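Local structure of putative peptidyl-arginine deiminase family protein (Campylobacter jejuni subsp. jejuni serotype O:2, 6B10) at residues I208-R213 with Y270-F275; N278-P283 with H304-V309; E154-T159 with A212-K217. The protein probably acts as an agmatine deiminase, hydrolysing agmatine to N-carbamoylputrescine and ammonia in polyamine (putrescine) biosynthesis. All blocks are in the same frame, centred on the assembly; numbering follows the deposited sequence.

Contact 1 (I208-R213 with Y270-F275)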
ATOM      1  N   ILE A 208       5.078  -5.652  -4.840  1.00 32.40           N
ATOM      2  CA  ILE A 208       5.382  -6.464  -3.675  1.00 30.09           C
ATOM      3  C   ILE A 208       4.208  -6.513  -2.690  1.00 29.29           C
ATOM      4  O   ILE A 208       4.046  -7.512  -1.980  1.00 28.25           O
ATOM      5  CB  ILE A 208       6.660  -5.969  -2.952  1.00 29.95           C
ATOM      6  CG1 ILE A 208       7.256  -7.073  -2.067  1.00 30.08           C
ATOM      7  CG2 ILE A 208       6.391  -4.721  -2.124  1.00 29.44           C
ATOM      8  CD1 ILE A 208       7.891  -8.200  -2.852  1.00 30.12           C
ATOM      9  N   ASP A 209       3.372  -5.467  -2.663  1.00 27.16           N
ATOM     10  CA  ASP A 209       2.233  -5.452  -1.745  1.00 26.78           C
ATOM     11  C   ASP A 209       1.075  -6.373  -2.167  1.00 26.73           C
ATOM     12  O   ASP A 209       0.046  -6.397  -1.501  1.00 26.27           O
ATOM     13  CB  ASP A 209       1.754  -4.019  -1.450  1.00 27.07           C
ATOM     14  CG  ASP A 209       1.004  -3.371  -2.621  1.00 26.66           C
ATOM     15  OD1 ASP A 209       1.044  -3.898  -3.749  1.00 27.59           O
ATOM     16  OD2 ASP A 209       0.363  -2.326  -2.398  1.00 24.64           O
ATOM     17  N   THR A 210       1.243  -7.130  -3.258  1.00 26.02           N
ATOM     18  CA  THR A 210       0.312  -8.209  -3.592  1.00 25.72           C
ATOM     19  C   THR A 210       0.858  -9.568  -3.153  1.00 25.12           C
ATOM     20  O   THR A 210       0.140 -10.559  -3.188  1.00 26.56           O
ATOM     21  CB  THR A 210       0.006  -8.281  -5.103  1.00 25.68           C
ATOM     22  OG1 THR A 210       1.188  -8.643  -5.814  1.00 26.57           O
ATOM     23  CG2 THR A 210      -0.506  -6.941  -5.632  1.00 26.20           C
ATOM     24  N   LEU A 211       2.117  -9.607  -2.731  1.00 24.60           N
ATOM     25  CA  LEU A 211       2.815 -10.859  -2.470  1.00 24.16           C
ATOM     26  C   LEU A 211       3.278 -11.043  -1.034  1.00 23.42           C
ATOM     27  O   LEU A 211       3.093 -12.120  -0.464  1.00 22.67           O
ATOM     28  CB  LEU A 211       4.042 -10.957  -3.375  1.00 24.63           C
ATOM     29  CG  LEU A 211       3.777 -11.160  -4.863  1.00 25.16           C
ATOM     30  CD1 LEU A 211       5.087 -11.076  -5.620  1.00 25.22           C
ATOM     31  CD2 LEU A 211       3.100 -12.501  -5.100  1.00 25.85           C
ATOM     32  N   ALA A 212       3.910 -10.015  -0.469  1.00 22.80           N
ATOM     33  CA  ALA A 212       4.589 -10.148   0.824  1.00 22.99           C
ATOM     34  C   ALA A 212       4.723  -8.808   1.521  1.00 22.09           C
ATOM     35  O   ALA A 212       4.990  -7.800   0.873  1.00 22.51           O
ATOM     36  CB  ALA A 212       5.966 -10.772   0.635  1.00 22.93           C
ATOM     37  N   ARG A 213       4.569  -8.825   2.843  1.00 21.10           N
ATOM     38  CA  ARG A 213       4.505  -7.624   3.658  1.00 20.95           C
ATOM     39  C   ARG A 213       5.075  -7.907   5.042  1.00 21.07           C
ATOM     40  O   ARG A 213       4.771  -8.945   5.624  1.00 21.32           O
ATOM     41  CB  ARG A 213       3.043  -7.198   3.881  1.00 21.44           C
ATOM     42  CG  ARG A 213       2.180  -6.973   2.648  1.00 21.58           C
ATOM     43  CD  ARG A 213       2.486  -5.664   1.937  1.00 21.56           C
ATOM     44  NE  ARG A 213       2.314  -4.513   2.812  1.00 21.20           N
ATOM     45  CZ  ARG A 213       1.151  -3.930   3.107  1.00 21.46           C
ATOM     46  NH1 ARG A 213       0.003  -4.370   2.608  1.00 21.52           N
ATOM     47  NH2 ARG A 213       1.135  -2.901   3.937  1.00 21.77           N
ATOM     48  N   TYR A 270      -4.591 -11.430  -0.061  1.00 25.67           N
ATOM     49  CA  TYR A 270      -4.759 -10.969   1.311  1.00 24.78           C
ATOM     50  C   TYR A 270      -3.591 -10.105   1.776  1.00 23.73           C
ATOM     51  O   TYR A 270      -3.659  -9.478   2.841  1.00 23.78           O
ATOM     52  CB  TYR A 270      -4.990 -12.151   2.261  1.00 24.90           C
ATOM     53  CG  TYR A 270      -6.307 -12.884   2.020  1.00 25.43           C
ATOM     54  CD1 TYR A 270      -7.525 -12.275   2.306  1.00 25.64           C
ATOM     55  CD2 TYR A 270      -6.328 -14.192   1.522  1.00 25.85           C
ATOM     56  CE1 TYR A 270      -8.728 -12.934   2.098  1.00 25.63           C
ATOM     57  CE2 TYR A 270      -7.526 -14.861   1.302  1.00 25.46           C
ATOM     58  CZ  TYR A 270      -8.726 -14.234   1.591  1.00 26.28           C
ATOM     59  OH  TYR A 270      -9.918 -14.906   1.377  1.00 25.38           O
ATOM     60  N   ALA A 271      -2.527 -10.047   0.975  1.00 23.15           N
ATOM     61  CA  ALA A 271      -1.358  -9.224   1.306  1.00 23.08           C
ATOM     62  C   ALA A 271      -1.625  -7.716   1.154  1.00 23.43           C
ATOM     63  O   ALA A 271      -0.898  -6.894   1.715  1.00 23.57           O
ATOM     64  CB  ALA A 271      -0.158  -9.639   0.461  1.00 22.77           C
ATOM     65  N   ASN A 272      -2.674  -7.352   0.423  1.00 23.42           N
ATOM     66  CA  ASN A 272      -3.010  -5.942   0.192  1.00 23.49           C
ATOM     67  C   ASN A 272      -3.818  -5.328   1.350  1.00 23.05           C
ATOM     68  O   ASN A 272      -4.777  -4.576   1.130  1.00 23.16           O
ATOM     69  CB  ASN A 272      -3.778  -5.814  -1.127  1.00 24.16           C
ATOM     70  CG  ASN A 272      -3.393  -4.580  -1.913  1.00 24.79           C
ATOM     71  OD1 ASN A 272      -4.201  -3.680  -2.107  1.00 25.62           O
ATOM     72  ND2 ASN A 272      -2.155  -4.537  -2.379  1.00 25.41           N
ATOM     73  N   PHE A 273      -3.423  -5.653   2.582  1.00 22.37           N
ATOM     74  CA  PHE A 273      -4.001  -5.043   3.776  1.00 21.55           C
ATOM     75  C   PHE A 273      -3.381  -3.671   4.034  1.00 21.60           C
ATOM     76  O   PHE A 273      -2.443  -3.266   3.347  1.00 20.85           O
ATOM     77  CB  PHE A 273      -3.856  -5.954   5.012  1.00 21.24           C
ATOM     78  CG  PHE A 273      -2.481  -6.555   5.207  1.00 21.29           C
ATOM     79  CD1 PHE A 273      -1.348  -5.753   5.369  1.00 21.04           C
ATOM     80  CD2 PHE A 273      -2.327  -7.934   5.289  1.00 21.02           C
ATOM     81  CE1 PHE A 273      -0.097  -6.320   5.573  1.00 21.01           C
ATOM     82  CE2 PHE A 273      -1.076  -8.503   5.493  1.00 21.16           C
ATOM     83  CZ  PHE A 273       0.038  -7.694   5.641  1.00 20.86           C
ATOM     84  N   VAL A 274      -3.910  -2.951   5.019  1.00 21.81           N
ATOM     85  CA  VAL A 274      -3.352  -1.659   5.377  1.00 22.34           C
ATOM     86  C   VAL A 274      -3.355  -1.451   6.882  1.00 21.72           C
ATOM     87  O   VAL A 274      -4.370  -1.641   7.535  1.00 22.50           O
ATOM     88  CB  VAL A 274      -4.065  -0.486   4.648  1.00 23.17           C
ATOM     89  CG1 VAL A 274      -5.564  -0.532   4.848  1.00 23.99           C
ATOM     90  CG2 VAL A 274      -3.505   0.856   5.107  1.00 23.50           C
ATOM     91  N   PHE A 275      -2.196  -1.085   7.426  1.00 21.32           N
ATOM     92  CA  PHE A 275      -2.100  -0.733   8.835  1.00 20.80           C
ATOM     93  C   PHE A 275      -2.595   0.691   9.037  1.00 20.97           C
ATOM     94  O   PHE A 275      -2.312   1.579   8.221  1.00 20.57           O
ATOM     95  CB  PHE A 275      -0.667  -0.819   9.337  1.00 21.05           C
ATOM     96  CG  PHE A 275      -0.210  -2.210   9.682  1.00 21.09           C
ATOM     97  CD1 PHE A 275      -0.570  -2.793  10.891  1.00 20.80           C
ATOM     98  CD2 PHE A 275       0.629  -2.913   8.822  1.00 20.72           C
ATOM     99  CE1 PHE A 275      -0.124  -4.063  11.222  1.00 20.62           C
ATOM    100  CE2 PHE A 275       1.081  -4.183   9.149  1.00 20.43           C
ATOM    101  CZ  PHE A 275       0.702  -4.757  10.350  1.00 20.74           C
TER
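R213 grips the backbone of A271-F273 through one nitrogen, NH1. R213 NH1 donates to the carbonyl O of F273 at 2.8 Å, almost straight at 174°, with this oxygen in the guanidinium plane. R213 NH1 also donates to A271 O at 2.8 Å, and this bond is more bent, at 142°. The two bonds fix the rotation of the guanidinium and hold the backbone turn of 271-273 in place. The other guanidinium nitrogens serve other partners: NE forms a salt bridge with D150 and NH2 one with E15. The buried positive charge is thus probably well compensated. A second polar link runs from N272 ND2 to D209 O at 3.0 Å. The donor stands above the carbonyl plane of D209, while the acceptor lies in the amide plane of N272. D209 OD2 is hydrogen-bonded to H322 ND1, and N272 OD1 accepts from C323 N. Packing surrounds these bonds. The R213 chain folds back at chi2 and chi3 and slides past the F273 ring. F273 CE1 lies over one guanidinium face, toward its rim, and F273 CZ touches R213 CB at 3.5 Å. A271 CB meets T210 C at 3.8 Å. A buried arginine between acidic residues here ties strand 212-216 to the turn before strand 274-276. The contact lies near the middle of a fold consistent with the alpha/beta propeller of the guanidine-modifying enzymes.

Contact 2 (N278-P283 with H304-V309). With PO4 (phosphate ion), chain D.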
ATOM      1  N   ASN A 278      -3.923   1.372  15.637  1.00 23.15           N
ATOM      2  CA  ASN A 278      -4.590   0.338  16.428  1.00 22.95           C
ATOM      3  C   ASN A 278      -5.362  -0.707  15.624  1.00 22.78           C
ATOM      4  O   ASN A 278      -6.099  -1.503  16.194  1.00 22.63           O
ATOM      5  CB  ASN A 278      -5.521   0.968  17.478  1.00 23.81           C
ATOM      6  CG  ASN A 278      -4.782   1.879  18.424  1.00 24.34           C
ATOM      7  OD1 ASN A 278      -4.991   3.090  18.428  1.00 25.62           O
ATOM      8  ND2 ASN A 278      -3.886   1.306  19.208  1.00 24.95           N
ATOM      9  N   ALA A 279      -5.164  -0.746  14.311  1.00 22.26           N
ATOM     10  CA  ALA A 279      -5.886  -1.697  13.492  1.00 21.24           C
ATOM     11  C   ALA A 279      -5.154  -2.082  12.222  1.00 20.60           C
ATOM     12  O   ALA A 279      -4.263  -1.376  11.743  1.00 20.18           O
ATOM     13  CB  ALA A 279      -7.268  -1.154  13.157  1.00 21.50           C
ATOM     14  N   LEU A 280      -5.546  -3.240  11.706  1.00 20.41           N
ATOM     15  CA  LEU A 280      -5.081  -3.750  10.434  1.00 20.20           C
ATOM     16  C   LEU A 280      -6.316  -4.084   9.615  1.00 20.70           C
ATOM     17  O   LEU A 280      -7.105  -4.945   9.992  1.00 20.79           O
ATOM     18  CB  LEU A 280      -4.228  -5.002  10.638  1.00 19.89           C
ATOM     19  CG  LEU A 280      -3.800  -5.712   9.347  1.00 19.77           C
ATOM     20  CD1 LEU A 280      -2.951  -4.809   8.468  1.00 19.48           C
ATOM     21  CD2 LEU A 280      -3.060  -6.997   9.667  1.00 20.20           C
ATOM     22  N   ILE A 281      -6.483  -3.399   8.493  1.00 21.88           N
ATOM     23  CA  ILE A 281      -7.664  -3.586   7.667  1.00 22.79           C
ATOM     24  C   ILE A 281      -7.309  -4.565   6.559  1.00 22.53           C
ATOM     25  O   ILE A 281      -6.435  -4.297   5.742  1.00 22.85           O
ATOM     26  CB  ILE A 281      -8.167  -2.253   7.062  1.00 22.98           C
ATOM     27  CG1 ILE A 281      -8.181  -1.136   8.114  1.00 23.13           C
ATOM     28  CG2 ILE A 281      -9.551  -2.441   6.450  1.00 23.38           C
ATOM     29  CD1 ILE A 281      -9.004  -1.423   9.351  1.00 23.33           C
ATOM     30  N   VAL A 282      -7.989  -5.707   6.539  1.00 23.48           N
ATOM     31  CA  VAL A 282      -7.650  -6.787   5.601  1.00 23.54           C
ATOM     32  C   VAL A 282      -8.745  -6.959   4.553  1.00 22.97           C
ATOM     33  O   VAL A 282      -9.926  -6.845   4.869  1.00 23.03           O
ATOM     34  CB  VAL A 282      -7.379  -8.132   6.332  1.00 24.02           C
ATOM     35  CG1 VAL A 282      -6.228  -7.983   7.312  1.00 24.45           C
ATOM     36  CG2 VAL A 282      -8.607  -8.643   7.079  1.00 24.87           C
ATOM     37  N   PRO A 283      -8.359  -7.235   3.299  1.00 23.27           N
ATOM     38  CA  PRO A 283      -9.378  -7.490   2.292  1.00 23.98           C
ATOM     39  C   PRO A 283     -10.061  -8.840   2.514  1.00 25.02           C
ATOM     40  O   PRO A 283      -9.388  -9.836   2.799  1.00 26.03           O
ATOM     41  CB  PRO A 283      -8.598  -7.480   0.971  1.00 24.30           C
ATOM     42  CG  PRO A 283      -7.178  -7.734   1.333  1.00 23.99           C
ATOM     43  CD  PRO A 283      -6.990  -7.330   2.763  1.00 23.55           C
ATOM     44  N   HIS A 304      -3.511  -5.127  17.822  1.00 27.40           N
ATOM     45  CA  HIS A 304      -4.258  -4.567  16.707  1.00 26.79           C
ATOM     46  C   HIS A 304      -5.620  -5.232  16.614  1.00 26.39           C
ATOM     47  O   HIS A 304      -5.765  -6.405  16.925  1.00 26.96           O
ATOM     48  CB  HIS A 304      -3.504  -4.790  15.395  1.00 26.65           C
ATOM     49  CG  HIS A 304      -2.399  -3.812  15.161  1.00 26.56           C
ATOM     50  ND1 HIS A 304      -1.130  -3.990  15.665  1.00 26.09           N
ATOM     51  CD2 HIS A 304      -2.373  -2.644  14.474  1.00 26.85           C
ATOM     52  CE1 HIS A 304      -0.367  -2.975  15.296  1.00 27.30           C
ATOM     53  NE2 HIS A 304      -1.096  -2.144  14.572  1.00 26.74           N
ATOM     54  N   LYS A 305      -6.617  -4.465  16.190  1.00 26.22           N
ATOM     55  CA  LYS A 305      -7.887  -5.029  15.793  1.00 26.46           C
ATOM     56  C   LYS A 305      -7.776  -5.330  14.303  1.00 25.36           C
ATOM     57  O   LYS A 305      -7.419  -4.457  13.522  1.00 25.12           O
ATOM     58  CB  LYS A 305      -9.031  -4.048  16.059  1.00 27.34           C
ATOM     59  CG  LYS A 305      -9.038  -3.415  17.447  1.00 28.61           C
ATOM     60  CD  LYS A 305      -9.107  -4.441  18.564  1.00 29.54           C
ATOM     61  CE  LYS A 305      -9.339  -3.754  19.902  1.00 30.72           C
ATOM     62  NZ  LYS A 305      -9.146  -4.676  21.055  1.00 30.79           N
ATOM     63  N   ILE A 306      -8.059  -6.567  13.913  1.00 25.20           N
ATOM     64  CA  ILE A 306      -8.001  -6.968  12.503  1.00 24.89           C
ATOM     65  C   ILE A 306      -9.430  -6.941  11.971  1.00 25.51           C
ATOM     66  O   ILE A 306     -10.296  -7.627  12.500  1.00 26.07           O
ATOM     67  CB  ILE A 306      -7.354  -8.362  12.321  1.00 24.31           C
ATOM     68  CG1 ILE A 306      -5.822  -8.262  12.291  1.00 24.46           C
ATOM     69  CG2 ILE A 306      -7.796  -9.011  11.010  1.00 24.59           C
ATOM     70  CD1 ILE A 306      -5.178  -7.648  13.520  1.00 24.76           C
ATOM     71  N   ILE A 307      -9.679  -6.140  10.936  1.00 25.70           N
ATOM     72  CA  ILE A 307     -11.040  -5.935  10.443  1.00 25.46           C
ATOM     73  C   ILE A 307     -11.120  -6.209   8.949  1.00 24.04           C
ATOM     74  O   ILE A 307     -10.417  -5.589   8.161  1.00 24.59           O
ATOM     75  CB  ILE A 307     -11.540  -4.503  10.743  1.00 26.17           C
ATOM     76  CG1 ILE A 307     -11.588  -4.263  12.256  1.00 26.70           C
ATOM     77  CG2 ILE A 307     -12.924  -4.264  10.141  1.00 25.96           C
ATOM     78  CD1 ILE A 307     -11.655  -2.797  12.626  1.00 27.15           C
ATOM     79  N   GLY A 308     -11.998  -7.130   8.567  1.00 23.31           N
ATOM     80  CA  GLY A 308     -12.169  -7.495   7.168  1.00 23.33           C
ATOM     81  C   GLY A 308     -13.103  -6.544   6.447  1.00 23.89           C
ATOM     82  O   GLY A 308     -14.167  -6.225   6.948  1.00 23.61           O
ATOM     83  N   VAL A 309     -12.708  -6.100   5.262  1.00 25.10           N
ATOM     84  CA  VAL A 309     -13.553  -5.240   4.435  1.00 26.32           C
ATOM     85  C   VAL A 309     -13.676  -5.888   3.071  1.00 26.46           C
ATOM     86  O   VAL A 309     -12.675  -6.211   2.436  1.00 25.58           O
ATOM     87  CB  VAL A 309     -12.952  -3.826   4.276  1.00 26.83           C
ATOM     88  CG1 VAL A 309     -13.669  -3.050   3.186  1.00 27.31           C
ATOM     89  CG2 VAL A 309     -13.010  -3.076   5.599  1.00 26.42           C
TER
HETATM   90  P   PO4 D 402       1.348  -5.645  17.587  1.00 56.10           P
HETATM   91  O1  PO4 D 402       2.268  -6.373  16.635  1.00 52.88           O
HETATM   92  O2  PO4 D 402      -0.095  -5.973  17.291  1.00 47.09           O
HETATM   93  O3  PO4 D 402       1.589  -4.162  17.431  1.00 55.16           O
HETATM   94  O4  PO4 D 402       1.657  -6.029  19.018  1.00 56.92           O
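Strands 279-283 and 305-309 are parallel neighbours of a beta-alpha-beta unit, joined through helix 289-300. A279 pairs with K305, L280 with I306, I281 with I307, V282 with G308 and P283 with V309. Five backbone hydrogen bonds form the ladder. K305 N donates to N278 O at 3.0 Å, L280 N to K305 O and I307 N to L280 O. V282 N then donates to I307 O, and V309 N to V282 O at 2.9 Å. The strand axes are twisted by 30°. L280, V282 and I306 line the face toward helix 289-300. There L280 and I306 lie side by side and point the same way, with L280 CB 4.0 Å from I306 CG1. The other face carries I281, I307 and V309, which helix 37-52 covers with V50. I281 CG2 meets V309 CG2 at 3.6 Å. At the start of the ladder the H304 ring lies beside A279, with CD2 3.4 Å from A279 N. It also packs edge-to-face with F275. Its chi1 of -80°, with CG beside its own backbone N, lays it along A279 and turns ND1 to the phosphate. H304 ND1 donates to phosphate O2 at 2.8 Å, nearly straight at 171°. N303 N binds the same ion, which probably came from the crystallisation liquor. The strand pair is thus held by its backbone bonds and lined by aliphatic side chains on both faces, with an anion bound at its solvent end.

Contact 3 (E154-T159 with A212-K217)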
ATOM      1  N   GLU A 154      13.540  -1.236  10.416  1.00 28.86           N
ATOM      2  CA  GLU A 154      14.849  -1.505  11.011  1.00 30.91           C
ATOM      3  C   GLU A 154      15.923  -1.456   9.923  1.00 30.69           C
ATOM      4  O   GLU A 154      16.985  -2.052  10.071  1.00 31.10           O
ATOM      5  CB  GLU A 154      14.872  -2.879  11.688  1.00 32.27           C
ATOM      6  CG  GLU A 154      13.816  -3.084  12.759  1.00 34.69           C
ATOM      7  CD  GLU A 154      14.002  -2.192  13.974  1.00 36.95           C
ATOM      8  OE1 GLU A 154      15.154  -2.003  14.419  1.00 39.23           O
ATOM      9  OE2 GLU A 154      12.987  -1.683  14.493  1.00 38.96           O
ATOM     10  N   GLY A 155      15.641  -0.742   8.835  1.00 29.11           N
ATOM     11  CA  GLY A 155      16.588  -0.599   7.744  1.00 28.14           C
ATOM     12  C   GLY A 155      16.461  -1.638   6.650  1.00 27.39           C
ATOM     13  O   GLY A 155      17.263  -1.649   5.710  1.00 27.61           O
ATOM     14  N   VAL A 156      15.463  -2.510   6.747  1.00 25.58           N
ATOM     15  CA  VAL A 156      15.263  -3.526   5.730  1.00 25.17           C
ATOM     16  C   VAL A 156      14.074  -3.151   4.853  1.00 25.19           C
ATOM     17  O   VAL A 156      13.047  -2.675   5.353  1.00 25.15           O
ATOM     18  CB  VAL A 156      15.047  -4.927   6.346  1.00 25.22           C
ATOM     19  CG1 VAL A 156      15.030  -5.989   5.260  1.00 25.16           C
ATOM     20  CG2 VAL A 156      16.141  -5.248   7.358  1.00 25.11           C
ATOM     21  N   MET A 157      14.215  -3.376   3.549  1.00 24.73           N
ATOM     22  CA  MET A 157      13.129  -3.150   2.601  1.00 25.35           C
ATOM     23  C   MET A 157      12.916  -4.382   1.739  1.00 25.95           C
ATOM     24  O   MET A 157      13.866  -5.041   1.332  1.00 26.38           O
ATOM     25  CB  MET A 157      13.414  -1.946   1.697  1.00 25.57           C
ATOM     26  CG  MET A 157      12.266  -1.609   0.748  1.00 26.22           C
ATOM     27  SD  MET A 157      12.635  -0.244  -0.369  1.00 27.13           S
ATOM     28  CE  MET A 157      13.654  -1.083  -1.578  1.00 26.37           C
ATOM     29  N   LEU A 158      11.653  -4.656   1.443  1.00 26.45           N
ATOM     30  CA  LEU A 158      11.243  -5.793   0.652  1.00 27.34           C
ATOM     31  C   LEU A 158      10.763  -5.254  -0.693  1.00 28.04           C
ATOM     32  O   LEU A 158      10.087  -4.228  -0.751  1.00 26.00           O
ATOM     33  CB  LEU A 158      10.114  -6.505   1.402  1.00 28.46           C
ATOM     34  CG  LEU A 158       9.715  -7.951   1.158  1.00 29.45           C
ATOM     35  CD1 LEU A 158      10.904  -8.893   1.225  1.00 29.97           C
ATOM     36  CD2 LEU A 158       8.650  -8.349   2.178  1.00 29.41           C
ATOM     37  N   THR A 159      11.147  -5.917  -1.778  1.00 29.36           N
ATOM     38  CA  THR A 159      10.730  -5.493  -3.115  1.00 31.42           C
ATOM     39  C   THR A 159      10.863  -6.643  -4.110  1.00 33.46           C
ATOM     40  O   THR A 159      11.499  -7.652  -3.820  1.00 32.64           O
ATOM     41  CB  THR A 159      11.544  -4.267  -3.604  1.00 31.17           C
ATOM     42  OG1 THR A 159      10.938  -3.711  -4.780  1.00 30.75           O
ATOM     43  CG2 THR A 159      12.990  -4.640  -3.900  1.00 31.14           C
ATOM     44  N   ALA A 212       3.910 -10.015  -0.469  1.00 22.80           N
ATOM     45  CA  ALA A 212       4.589 -10.148   0.824  1.00 22.99           C
ATOM     46  C   ALA A 212       4.723  -8.808   1.521  1.00 22.09           C
ATOM     47  O   ALA A 212       4.990  -7.800   0.873  1.00 22.51           O
ATOM     48  CB  ALA A 212       5.966 -10.772   0.635  1.00 22.93           C
ATOM     49  N   ARG A 213       4.569  -8.825   2.843  1.00 21.10           N
ATOM     50  CA  ARG A 213       4.505  -7.624   3.658  1.00 20.95           C
ATOM     51  C   ARG A 213       5.075  -7.907   5.042  1.00 21.07           C
ATOM     52  O   ARG A 213       4.771  -8.945   5.624  1.00 21.32           O
ATOM     53  CB  ARG A 213       3.043  -7.198   3.881  1.00 21.44           C
ATOM     54  CG  ARG A 213       2.180  -6.973   2.648  1.00 21.58           C
ATOM     55  CD  ARG A 213       2.486  -5.664   1.937  1.00 21.56           C
ATOM     56  NE  ARG A 213       2.314  -4.513   2.812  1.00 21.20           N
ATOM     57  CZ  ARG A 213       1.151  -3.930   3.107  1.00 21.46           C
ATOM     58  NH1 ARG A 213       0.003  -4.370   2.608  1.00 21.52           N
ATOM     59  NH2 ARG A 213       1.135  -2.901   3.937  1.00 21.77           N
ATOM     60  N   PHE A 214       5.868  -6.990   5.583  1.00 20.20           N
ATOM     61  CA  PHE A 214       6.176  -7.029   7.004  1.00 20.65           C
ATOM     62  C   PHE A 214       4.930  -6.676   7.808  1.00 20.70           C
ATOM     63  O   PHE A 214       4.205  -5.729   7.469  1.00 19.38           O
ATOM     64  CB  PHE A 214       7.284  -6.040   7.372  1.00 21.06           C
ATOM     65  CG  PHE A 214       8.637  -6.436   6.871  1.00 21.49           C
ATOM     66  CD1 PHE A 214       9.350  -7.443   7.505  1.00 22.24           C
ATOM     67  CD2 PHE A 214       9.200  -5.807   5.770  1.00 21.95           C
ATOM     68  CE1 PHE A 214      10.603  -7.817   7.045  1.00 22.33           C
ATOM     69  CE2 PHE A 214      10.452  -6.172   5.308  1.00 22.17           C
ATOM     70  CZ  PHE A 214      11.152  -7.180   5.948  1.00 22.44           C
ATOM     71  N   ILE A 215       4.701  -7.428   8.880  1.00 20.60           N
ATOM     72  CA  ILE A 215       3.636  -7.112   9.831  1.00 20.86           C
ATOM     73  C   ILE A 215       4.183  -6.708  11.202  1.00 21.90           C
ATOM     74  O   ILE A 215       3.473  -6.095  11.999  1.00 22.40           O
ATOM     75  CB  ILE A 215       2.630  -8.270   9.970  1.00 20.92           C
ATOM     76  CG1 ILE A 215       3.297  -9.541  10.497  1.00 21.17           C
ATOM     77  CG2 ILE A 215       1.970  -8.528   8.631  1.00 21.16           C
ATOM     78  CD1 ILE A 215       2.328 -10.675  10.734  1.00 21.69           C
ATOM     79  N   ASP A 216       5.426  -7.094  11.488  1.00 22.83           N
ATOM     80  CA  ASP A 216       6.216  -6.457  12.538  1.00 23.08           C
ATOM     81  C   ASP A 216       7.683  -6.524  12.120  1.00 23.55           C
ATOM     82  O   ASP A 216       7.982  -7.002  11.022  1.00 22.75           O
ATOM     83  CB  ASP A 216       5.927  -7.059  13.930  1.00 23.70           C
ATOM     84  CG  ASP A 216       6.343  -8.525  14.069  1.00 23.77           C
ATOM     85  OD1 ASP A 216       7.352  -8.969  13.487  1.00 24.02           O
ATOM     86  OD2 ASP A 216       5.652  -9.238  14.808  1.00 25.39           O
ATOM     87  N   LYS A 217       8.590  -6.021  12.954  1.00 24.42           N
ATOM     88  CA  LYS A 217      10.000  -5.933  12.570  1.00 26.41           C
ATOM     89  C   LYS A 217      10.634  -7.297  12.291  1.00 26.32           C
ATOM     90  O   LYS A 217      11.635  -7.366  11.590  1.00 25.76           O
ATOM     91  CB  LYS A 217      10.826  -5.204  13.638  1.00 28.11           C
ATOM     92  CG  LYS A 217      11.069  -6.003  14.912  1.00 29.86           C
ATOM     93  CD  LYS A 217      11.775  -5.146  15.953  1.00 31.89           C
ATOM     94  CE  LYS A 217      12.223  -5.977  17.139  1.00 33.89           C
ATOM     95  NZ  LYS A 217      12.779  -5.125  18.227  1.00 36.44           N
TER
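With chi1 at -160°, L158 sets CG opposite its backbone N and reaches toward strand 212-214. The CG of F214 lies beside its own backbone N, chi1 -71°, and the ring extends toward L158 and V156. L158 CB touches F214 CE2 at 3.9 Å, and L158 CD2 touches A212 CB at 3.9 Å. L158 thus meets both A212 and F214, through different atoms. V156 and F214 run across each other at about a right angle, with V156 CG1 4.1 Å from F214 CZ. At the exposed end E154 CG rests on K217 CB at 3.8 Å. E154 OE2 lies alongside the K217 chain, 3.9 Å from K217 CD. The charged ends do not meet, with E154 OE2 5.1 Å from K217 NZ, so their attraction is probably modest. The two strands run roughly antiparallel, but their axes come no closer than 8.0 Å, too far to form a ladder. They belong to different three-stranded sheets, which meet here by side chains. I220 of strand 219-224 touches both L158 and F214, while I192 of strand 190-194 packs on V156 and L158. D150 OD2 of strand 149-151 accepts a hydrogen bond from F214 N, a polar link between the two sheets.

Contact 3 comes first along the chain, contact 1 begins on its second segment, and contact 2 follows after contact 1 closes. Contacts 1 and 3 both use strand 212-216 and share A212 and R213, with centres about 11 Å apart. Contacts 1 and 2 have centres about 12 Å apart and meet in one sheet, where strand 274-276 neighbours strand 279-284. V274 O and I281 N, 2.9 Å apart, probably form a hydrogen bond between them. Contacts 2 and 3, centres about 18 Å apart, do not touch. Together they step across three separate three-stranded sheets. Contact 1 lies nearest the middle of the chain and the others further out, consistent with successive modules of a propeller.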